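PDB 4CO9: kynurenine formamidase from Bacillus anthracis, which catalyses the zinc-dependent hydrolysis of N-formyl-L-kynurenine to L-kynurenine and formate, a step of tryptophan degradation through the kynurenine pathway. Local coordinates for residues Thr82-Val87 / Leu110-Ser115; Ile9-Pro14 / Asp180-Gly185; Ser50-Thr55 / Asp198-Pro203; Gln76-Pro81 / Ala191-Leu196. All blocks are in the same frame, centred on the assembly; numbering follows the deposited sequence.

Contact 1: Thr82-Val87 / Leu110-Ser115; sequences TRIIDV and LLRTSS
R112 NH1 is gripped by two carboxylates: D86 from the adjoining strand, and D184 from the loop leading into strand 185-190. In the D86 conformer described here, the salt bridge from R112 NH1 to D86 OD2 spans 3.1 Å. It uses the anti lone pair of OD2 and is bent, at 144° about the hydrogen, although carboxylate and guanidinium planes lie only 22° apart. A water donates to the same OD2 at 2.6 Å and to S114 OG at 2.7 Å, linking the strand end to the turn beyond it. D86 OD1 is hydrogen-bonded to S88 OG, and S114 OG also to D180 OD1. The arginine reaches this place because its chain bends at chi3 (-58°), which folds the guanidinium back over the sheet. There the carbonyl groups of V182 and L179 hold its remaining nitrogens, so its rotation is fixed from several sides.

Underneath runs a parallel ladder. I85 sits within it, its N bonded to L110 O at 3.1 Å and its O accepting R112 N at 2.9 Å; V87 N extends the ladder to R112 O at 2.8 Å. I84 and L110 share the face carrying D86 and R112. On the reverse face I85 CD1 lies alongside L111 CD2 (3.7 Å), and V87 CG2 meets L111 CB. Strand 81-86 thus lies between antiparallel strand 185-190 and parallel strand 108-112, with strand 144-147 beyond, contacting L111.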
# COMPACT_ATOMS: atom_id res chain seq x y z
N THR C 82 16.45 -3.73 6.58
CA THR C 82 16.31 -2.53 7.38
C THR C 82 16.86 -2.80 8.76
O THR C 82 16.81 -3.93 9.25
CB THR C 82 14.86 -1.98 7.58
OG1 THR C 82 14.90 -0.64 8.10
CG2 THR C 82 14.07 -2.79 8.58
N ARG C 83 17.42 -1.76 9.37
CA ARG C 83 17.86 -1.83 10.74
C ARG C 83 16.98 -0.93 11.58
O ARG C 83 16.63 0.17 11.15
CB ARG C 83 19.32 -1.38 10.85
CG ARG C 83 19.73 -1.29 12.30
CD ARG C 83 20.41 -2.52 12.89
NE ARG C 83 21.38 -3.17 12.01
CZ ARG C 83 22.67 -2.86 11.96
NH1 ARG C 83 23.17 -1.90 12.72
NH2 ARG C 83 23.47 -3.54 11.14
N ILE C 84 16.62 -1.38 12.77
CA ILE C 84 15.84 -0.60 13.71
C ILE C 84 16.66 -0.30 14.97
O ILE C 84 17.25 -1.22 15.55
CB ILE C 84 14.56 -1.34 14.10
CG1 ILE C 84 13.77 -1.69 12.83
CG2 ILE C 84 13.73 -0.51 15.07
CD1 ILE C 84 12.43 -2.32 13.08
N ILE C 85 16.69 0.97 15.37
CA ILE C 85 17.46 1.41 16.53
C ILE C 85 16.62 2.28 17.42
O ILE C 85 15.64 2.89 16.99
CB ILE C 85 18.75 2.17 16.15
CG1 ILE C 85 18.45 3.45 15.39
CG2 ILE C 85 19.69 1.27 15.36
CD1 ILE C 85 19.66 4.32 15.11
N ASP C 86 17.03 2.34 18.68
CA ASP C 86 16.36 3.14 19.68
C ASP C 86 17.05 4.49 19.86
O ASP C 86 18.23 4.55 20.19
CB ASP C 86 16.25 2.41 21.01
CG ASP C 86 15.26 3.07 21.94
OD1 ASP C 86 15.62 4.09 22.56
OD2 ASP C 86 14.11 2.58 22.02
N VAL C 87 16.29 5.56 19.66
CA VAL C 87 16.76 6.92 19.89
C VAL C 87 15.76 7.67 20.77
O VAL C 87 15.50 8.85 20.58
CB VAL C 87 17.01 7.67 18.57
CG1 VAL C 87 18.24 7.11 17.88
CG2 VAL C 87 15.81 7.58 17.64
N LEU C 110 15.17 2.59 10.59
CA LEU C 110 13.99 3.05 11.33
C LEU C 110 14.40 3.49 12.72
O LEU C 110 15.13 2.76 13.42
CB LEU C 110 12.92 1.96 11.43
CG LEU C 110 12.51 1.28 10.13
CD1 LEU C 110 11.42 0.26 10.34
CD2 LEU C 110 12.08 2.30 9.08
N LEU C 111 13.93 4.66 13.12
CA LEU C 111 14.25 5.27 14.40
C LEU C 111 13.06 5.20 15.35
O LEU C 111 12.01 5.78 15.07
CB LEU C 111 14.66 6.73 14.19
CG LEU C 111 15.74 7.03 13.16
CD1 LEU C 111 16.04 8.53 13.13
CD2 LEU C 111 17.01 6.26 13.47
N ARG C 112 13.23 4.48 16.45
CA ARG C 112 12.24 4.46 17.52
C ARG C 112 12.53 5.59 18.51
O ARG C 112 13.49 5.51 19.28
CB ARG C 112 12.24 3.11 18.28
CG ARG C 112 11.03 2.94 19.18
CD ARG C 112 11.12 1.79 20.19
NE ARG C 112 11.33 0.49 19.56
CZ ARG C 112 12.53 -0.04 19.32
NH1 ARG C 112 13.64 0.60 19.70
NH2 ARG C 112 12.62 -1.20 18.71
N THR C 113 11.74 6.65 18.45
CA THR C 113 11.83 7.73 19.43
C THR C 113 10.98 7.41 20.65
O THR C 113 11.26 7.90 21.73
CB THR C 113 11.36 9.09 18.87
OG1 THR C 113 9.94 9.09 18.71
CG2 THR C 113 12.05 9.42 17.56
N SER C 114 9.94 6.60 20.46
CA SER C 114 8.94 6.31 21.49
C SER C 114 8.42 7.59 22.14
O SER C 114 8.08 7.60 23.32
CB SER C 114 9.52 5.38 22.57
OG SER C 114 9.97 4.16 21.99
N SER C 115 8.36 8.67 21.36
CA SER C 115 8.02 9.98 21.91
C SER C 115 6.51 10.20 21.98
O SER C 115 6.03 10.92 22.85
CB SER C 115 8.68 11.09 21.13
OG SER C 115 8.27 12.35 21.62
O HOH W 1 11.99 3.16 23.48

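Contact 2: Ile9-Pro14 / Asp180-Gly185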
# COMPACT_ATOMS: atom_id res chain seq x y z
N ILE C 9 5.35 -8.63 10.49
CA ILE C 9 4.79 -7.89 11.61
C ILE C 9 4.30 -6.53 11.13
O ILE C 9 5.04 -5.79 10.50
CB ILE C 9 5.86 -7.65 12.70
CG1 ILE C 9 6.40 -9.00 13.20
CG2 ILE C 9 5.31 -6.85 13.87
CD1 ILE C 9 7.74 -8.85 13.91
N ASP C 10 3.06 -6.19 11.47
CA ASP C 10 2.47 -4.90 11.12
C ASP C 10 3.10 -3.78 11.94
O ASP C 10 3.12 -3.85 13.18
CB ASP C 10 0.96 -4.97 11.38
CG ASP C 10 0.17 -3.82 10.76
OD1 ASP C 10 0.76 -2.96 10.07
OD2 ASP C 10 -1.07 -3.80 10.96
N ILE C 11 3.64 -2.76 11.27
CA ILE C 11 4.12 -1.56 11.96
C ILE C 11 3.41 -0.30 11.45
O ILE C 11 3.99 0.79 11.46
CB ILE C 11 5.66 -1.42 11.89
CG1 ILE C 11 6.17 -1.38 10.45
CG2 ILE C 11 6.29 -2.57 12.65
CD1 ILE C 11 7.56 -0.80 10.32
N SER C 12 2.16 -0.47 11.01
CA SER C 12 1.35 0.62 10.51
C SER C 12 0.29 1.05 11.53
O SER C 12 -0.17 0.24 12.33
CB SER C 12 0.64 0.20 9.22
OG SER C 12 1.55 -0.28 8.25
N GLN C 13 -0.07 2.33 11.49
CA GLN C 13 -1.16 2.85 12.31
C GLN C 13 -2.52 2.49 11.71
O GLN C 13 -2.73 2.67 10.52
CB GLN C 13 -1.04 4.37 12.44
CG GLN C 13 0.18 4.84 13.22
CD GLN C 13 0.23 6.34 13.42
OE1 GLN C 13 -0.45 7.09 12.73
NE2 GLN C 13 1.04 6.77 14.37
N PRO C 14 -3.46 2.00 12.54
CA PRO C 14 -4.78 1.72 12.00
C PRO C 14 -5.44 2.98 11.46
O PRO C 14 -5.40 4.03 12.13
CB PRO C 14 -5.56 1.18 13.20
CG PRO C 14 -4.52 0.63 14.11
CD PRO C 14 -3.32 1.54 13.94
N ASP C 180 6.84 0.33 19.01
CA ASP C 180 6.98 -0.02 20.43
C ASP C 180 6.84 -1.53 20.71
O ASP C 180 7.36 -2.02 21.69
CB ASP C 180 6.07 0.83 21.32
CG ASP C 180 6.73 2.15 21.74
OD1 ASP C 180 7.69 2.63 21.06
OD2 ASP C 180 6.30 2.71 22.77
N HIS C 181 6.23 -2.26 19.77
CA HIS C 181 6.04 -3.70 19.91
C HIS C 181 7.13 -4.52 19.20
O HIS C 181 7.02 -5.73 19.13
CB HIS C 181 4.66 -4.12 19.41
CG HIS C 181 4.42 -3.86 17.96
ND1 HIS C 181 4.23 -2.59 17.45
CD2 HIS C 181 4.35 -4.70 16.90
CE1 HIS C 181 4.06 -2.66 16.14
NE2 HIS C 181 4.12 -3.93 15.78
N VAL C 182 8.16 -3.88 18.67
CA VAL C 182 9.22 -4.60 17.98
C VAL C 182 10.59 -4.28 18.58
O VAL C 182 10.87 -3.16 19.01
CB VAL C 182 9.23 -4.34 16.45
CG1 VAL C 182 7.84 -4.57 15.88
CG2 VAL C 182 9.71 -2.94 16.13
N ALA C 183 11.45 -5.29 18.57
CA ALA C 183 12.78 -5.17 19.14
C ALA C 183 13.72 -4.52 18.14
O ALA C 183 13.49 -4.58 16.92
CB ALA C 183 13.29 -6.54 19.54
N ASP C 184 14.80 -3.94 18.66
CA ASP C 184 15.87 -3.44 17.82
C ASP C 184 16.46 -4.58 17.01
O ASP C 184 16.42 -5.73 17.43
CB ASP C 184 16.99 -2.83 18.66
CG ASP C 184 16.58 -1.56 19.36
OD1 ASP C 184 15.59 -0.92 18.97
OD2 ASP C 184 17.30 -1.16 20.30
N GLY C 185 17.04 -4.25 15.87
CA GLY C 185 17.75 -5.25 15.09
C GLY C 185 17.46 -5.19 13.62
O GLY C 185 17.02 -4.16 13.09
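The imidazole of H181 is swung between its own backbone N and carbonyl carbon (chi1 63°), and this brings NE2 down onto the backbone of D10. I9 meets the ring from the other segment with CG2, the branch lying opposite the backbone N, which comes to the ring edge 3.7 Å from H181 NE2. The bond, H181 NE2 to D10 O, measures 2.8 Å. The oxygen stays near the ring plane, while NE2 stands 17° off the carbonyl plane, and the angle at the hydrogen is only 140°.

Beneath the histidine, V182 CG1 packs on both isoleucines, 4.0 Å from I9 CG2 and 4.1 Å from I11 CG2, and also covers the rim of one face of the H181 ring. D10 directs its carboxylate elsewhere: OD1 accepts S12 N at 3.0 Å in an Asx turn, and OD2 forms a salt bridge with R205. Strand 9-10, outermost of the sheet within the chain, is thereby tied to the loop before strand 185-190.

Because a carbonyl oxygen can only accept, H181 must carry a hydrogen on NE2. The D10 carboxylate is distant, OD1 6.7 Å from H181 NE2, so the recognition is of the backbone rather than an ion pair.

Contact 3: Ser50-Thr55 / Asp198-Pro203. With ZN (zinc ion), chain P.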
# COMPACT_ATOMS: atom_id res chain seq x y z
N SER C 50 -6.26 12.92 3.93
CA SER C 50 -4.98 13.56 3.61
C SER C 50 -3.97 12.47 3.31
O SER C 50 -3.99 11.42 3.94
CB SER C 50 -4.46 14.41 4.76
OG SER C 50 -3.13 14.85 4.49
N ILE C 51 -3.08 12.74 2.37
CA ILE C 51 -1.91 11.90 2.08
C ILE C 51 -1.08 11.59 3.35
O ILE C 51 -0.59 10.45 3.56
CB ILE C 51 -1.07 12.61 1.00
CG1 ILE C 51 -1.84 12.59 -0.35
CG2 ILE C 51 0.30 11.97 0.87
CD1 ILE C 51 -2.03 11.21 -1.00
N HIS C 52 -0.97 12.59 4.22
CA HIS C 52 -0.09 12.50 5.37
C HIS C 52 -0.89 12.10 6.61
O HIS C 52 -0.93 12.81 7.61
CB HIS C 52 0.63 13.84 5.55
CG HIS C 52 1.38 14.27 4.32
ND1 HIS C 52 2.73 14.06 4.15
CD2 HIS C 52 0.94 14.87 3.20
CE1 HIS C 52 3.10 14.50 2.96
NE2 HIS C 52 2.03 15.00 2.36
N THR C 53 -1.54 10.95 6.52
CA THR C 53 -2.33 10.39 7.60
C THR C 53 -1.81 9.01 7.86
O THR C 53 -1.64 8.23 6.94
CB THR C 53 -3.82 10.29 7.21
OG1 THR C 53 -4.27 11.56 6.78
CG2 THR C 53 -4.69 9.81 8.37
N GLY C 54 -1.60 8.68 9.14
CA GLY C 54 -1.13 7.37 9.51
C GLY C 54 0.26 7.15 8.97
O GLY C 54 1.00 8.10 8.70
N THR C 55 0.60 5.88 8.78
CA THR C 55 1.90 5.50 8.29
C THR C 55 1.96 5.82 6.81
O THR C 55 1.12 5.36 6.03
CB THR C 55 2.13 4.00 8.55
OG1 THR C 55 1.89 3.74 9.94
CG2 THR C 55 3.54 3.60 8.21
N ASP C 198 0.50 11.76 -9.41
CA ASP C 198 0.65 13.20 -9.21
C ASP C 198 0.81 13.62 -7.76
O ASP C 198 0.83 14.81 -7.47
CB ASP C 198 -0.57 13.91 -9.81
CG ASP C 198 -0.75 13.60 -11.28
OD1 ASP C 198 0.22 13.69 -12.02
OD2 ASP C 198 -1.87 13.23 -11.68
N ALA C 199 0.91 12.66 -6.85
CA ALA C 199 0.82 12.96 -5.43
C ALA C 199 2.13 13.36 -4.76
O ALA C 199 3.22 13.03 -5.23
CB ALA C 199 0.17 11.78 -4.68
N ASP C 200 1.95 14.02 -3.61
CA ASP C 200 2.99 14.52 -2.76
C ASP C 200 3.45 13.49 -1.74
O ASP C 200 4.33 13.77 -0.94
CB ASP C 200 2.49 15.77 -2.03
CG ASP C 200 1.17 15.54 -1.26
OD1 ASP C 200 0.15 15.17 -1.89
OD2 ASP C 200 1.16 15.75 -0.04
N GLY C 201 2.85 12.30 -1.76
CA GLY C 201 3.19 11.23 -0.82
C GLY C 201 2.13 10.15 -0.91
O GLY C 201 1.24 10.24 -1.77
N SER C 202 2.22 9.14 -0.07
CA SER C 202 1.24 8.06 -0.10
C SER C 202 1.14 7.38 1.24
O SER C 202 2.15 7.12 1.87
CB SER C 202 1.63 6.99 -1.12
OG SER C 202 0.68 5.94 -1.14
N PRO C 203 -0.10 7.08 1.69
CA PRO C 203 -0.17 6.10 2.77
C PRO C 203 0.41 4.78 2.30
O PRO C 203 0.39 4.47 1.09
CB PRO C 203 -1.68 5.96 3.05
CG PRO C 203 -2.36 6.54 1.89
CD PRO C 203 -1.42 7.51 1.22
ZN ZN P . 4.34 13.34 5.45
O HOH W 2 5.14 15.18 5.90
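One zinc ion of the binuclear centre is held here by H52, whose imidazole is fixed at both nitrogens. ND1 coordinates the metal at 2.2 Å, while NE2 donates to D200 OD2 at 2.7 Å. D200 CG lies between its own backbone N and carbonyl carbon (chi1 54°), which turns the carboxylate toward H52. The carboxylate oxygen lies in the ring plane and is met on its anti side, with NE2 30° out of the carboxylate plane; the two flat groups are turned 42° against each other. This is a metal–histidine–carboxylate arrangement, in which the second-shell aspartate sets the rotation of the first-shell ring and would probably make ND1 a stronger ligand. D58, H56, E175 and a water 2.0 Å from the zinc complete the coordination.

H52 opens the HxGTHxDxPxH signature of the cyclase family, which also supplies H56, D58 and H62, the probable proton donor/acceptor. Its backbone is bent at the centre of an inverse gamma turn, and H52 N is bonded to S50 OG at 3.1 Å in an ST turn.

Around this polar core I51 packs against strand 201-203, its CG1 standing 3.6 Å from D200 OD1. P203 packs by its CD on I51 O (3.8 Å), and its CA-H points to T55 O at 3.6 Å. D200 is in turn held from across the dimer interface, since its OD1 is hydrogen-bonded to the hydroxyl of Y30 of the second subunit.

Contact 4: Gln76-Pro81 / Ala191-Leu196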
# COMPACT_ATOMS: atom_id res chain seq x y z
N GLN C 76 12.40 0.10 -5.39
CA GLN C 76 13.44 -0.71 -4.71
C GLN C 76 13.79 -0.13 -3.36
O GLN C 76 14.21 -0.86 -2.48
CB GLN C 76 14.69 -0.84 -5.64
CG GLN C 76 14.47 -1.13 -7.17
CD GLN C 76 13.58 -2.32 -7.47
OE1 GLN C 76 13.65 -3.36 -6.79
NE2 GLN C 76 12.73 -2.17 -8.47
N VAL C 77 13.65 1.19 -3.22
CA VAL C 77 13.97 1.86 -1.98
C VAL C 77 13.10 1.39 -0.82
O VAL C 77 13.57 1.30 0.33
CB VAL C 77 13.80 3.39 -2.15
CG1 VAL C 77 13.90 4.10 -0.81
CG2 VAL C 77 14.85 3.94 -3.09
N TYR C 78 11.86 1.04 -1.13
CA TYR C 78 10.86 0.77 -0.10
C TYR C 78 10.68 -0.71 0.26
O TYR C 78 9.78 -1.04 1.02
CB TYR C 78 9.53 1.37 -0.54
CG TYR C 78 9.60 2.85 -0.73
CD1 TYR C 78 9.45 3.72 0.34
CD2 TYR C 78 9.86 3.40 -1.98
CE1 TYR C 78 9.53 5.10 0.18
CE2 TYR C 78 9.95 4.78 -2.16
CZ TYR C 78 9.78 5.62 -1.07
OH TYR C 78 9.87 7.00 -1.23
N VAL C 79 11.53 -1.59 -0.30
CA VAL C 79 11.51 -3.00 0.06
C VAL C 79 12.94 -3.48 0.27
O VAL C 79 13.77 -3.36 -0.64
CB VAL C 79 10.88 -3.87 -1.05
CG1 VAL C 79 10.78 -5.32 -0.60
CG2 VAL C 79 9.50 -3.34 -1.42
N GLY C 80 13.22 -4.08 1.42
CA GLY C 80 14.52 -4.70 1.63
C GLY C 80 15.02 -4.59 3.06
O GLY C 80 14.28 -4.14 3.95
N PRO C 81 16.27 -5.03 3.29
CA PRO C 81 16.86 -5.05 4.62
C PRO C 81 16.77 -3.70 5.30
O PRO C 81 16.98 -2.67 4.65
CB PRO C 81 18.32 -5.44 4.35
CG PRO C 81 18.25 -6.26 3.12
CD PRO C 81 17.19 -5.61 2.28
N ALA C 191 7.34 -1.14 2.61
CA ALA C 191 6.58 0.08 2.86
C ALA C 191 6.30 0.84 1.56
O ALA C 191 6.79 1.94 1.35
CB ALA C 191 7.32 0.96 3.85
N LEU C 192 5.51 0.21 0.68
CA LEU C 192 5.40 0.66 -0.70
C LEU C 192 4.35 1.75 -0.88
O LEU C 192 3.22 1.59 -0.42
CB LEU C 192 5.04 -0.52 -1.61
CG LEU C 192 6.18 -1.48 -1.95
CD1 LEU C 192 5.62 -2.84 -2.32
CD2 LEU C 192 7.03 -0.92 -3.08
N PRO C 193 4.70 2.83 -1.59
CA PRO C 193 3.66 3.81 -1.93
C PRO C 193 2.70 3.27 -2.97
O PRO C 193 3.09 2.43 -3.80
CB PRO C 193 4.43 4.99 -2.53
CG PRO C 193 5.79 4.49 -2.85
CD PRO C 193 6.03 3.20 -2.13
N LEU C 194 1.46 3.74 -2.92
CA LEU C 194 0.52 3.50 -3.98
C LEU C 194 1.04 4.16 -5.26
O LEU C 194 1.86 5.09 -5.20
CB LEU C 194 -0.85 4.06 -3.60
CG LEU C 194 -1.51 3.45 -2.36
CD1 LEU C 194 -2.86 4.12 -2.11
CD2 LEU C 194 -1.72 1.95 -2.53
N ALA C 195 0.58 3.69 -6.41
CA ALA C 195 1.08 4.17 -7.69
C ALA C 195 0.47 5.52 -8.09
O ALA C 195 -0.12 5.64 -9.14
CB ALA C 195 0.82 3.12 -8.76
N LEU C 196 0.65 6.54 -7.25
CA LEU C 196 -0.03 7.82 -7.43
C LEU C 196 0.76 8.72 -8.36
O LEU C 196 1.83 9.20 -7.98
CB LEU C 196 -0.23 8.49 -6.08
CG LEU C 196 -1.24 7.80 -5.18
CD1 LEU C 196 -1.02 8.16 -3.72
CD2 LEU C 196 -2.65 8.16 -5.62
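Strands 185-190 and 81-86 are antiparallel neighbours, and beyond the corner at G80 their connections are still joined by one backbone bond, A191 N to Y78 O at 2.9 Å, with 148° at the hydrogen. Beyond that bond the side chains take over. P193 puts CD over one face of the Y78 ring in a CH-pi contact, 4.0 Å from the centroid and 19° off the ring normal; V77 CG1 lies over the opposite face. The ring is therefore sandwiched between its own predecessor and the proline, and its hydroxyl end is bonded to H172 ND1.

The phenol is aimed at P193 because CG is placed beside the backbone N, opposite the carbonyl carbon (chi1 -60°). A191 O approaches obliquely, 3.4 Å from Y78 CB, and is buried without a hydrogen-bonding partner. Outside this, V79 CG2 meets L192 CD2 at 3.8 Å, and both residues pack against the second subunit, V79 on its W8 and L192 on its V207.

Face-on contact between a prolyl CD and a tyrosine ring is a well-known form of CH-pi packing; here it joins two connecting segments of the main mixed sheet, one entering strand 81-86 and the other leaving strand 185-190.

In the fold
Contacts 1, 2 and 3 share the large mixed sheet, but contact 3 alone supplies a zinc ligand, H52. Contacts 1 and 3 lie on opposite sides of the chain's centre, about 21 Å apart between centres; the side chain of L111 in contact 1 is about 13 Å from a zinc ion, and that of Y78 in contact 4 about 11 Å. Contact 2 joins the two regions: beside contact 1, V182 and D184 receive the R112 guanidinium, while Q13 N meets T55 OG1 of contact 3 at 2.9 Å. S202 OG and L194 N, 2.9 Å apart, link contacts 3 and 4. Contacts 2, 3 and 4 touch the second subunit; in contact 3 this reaches H52 through D200.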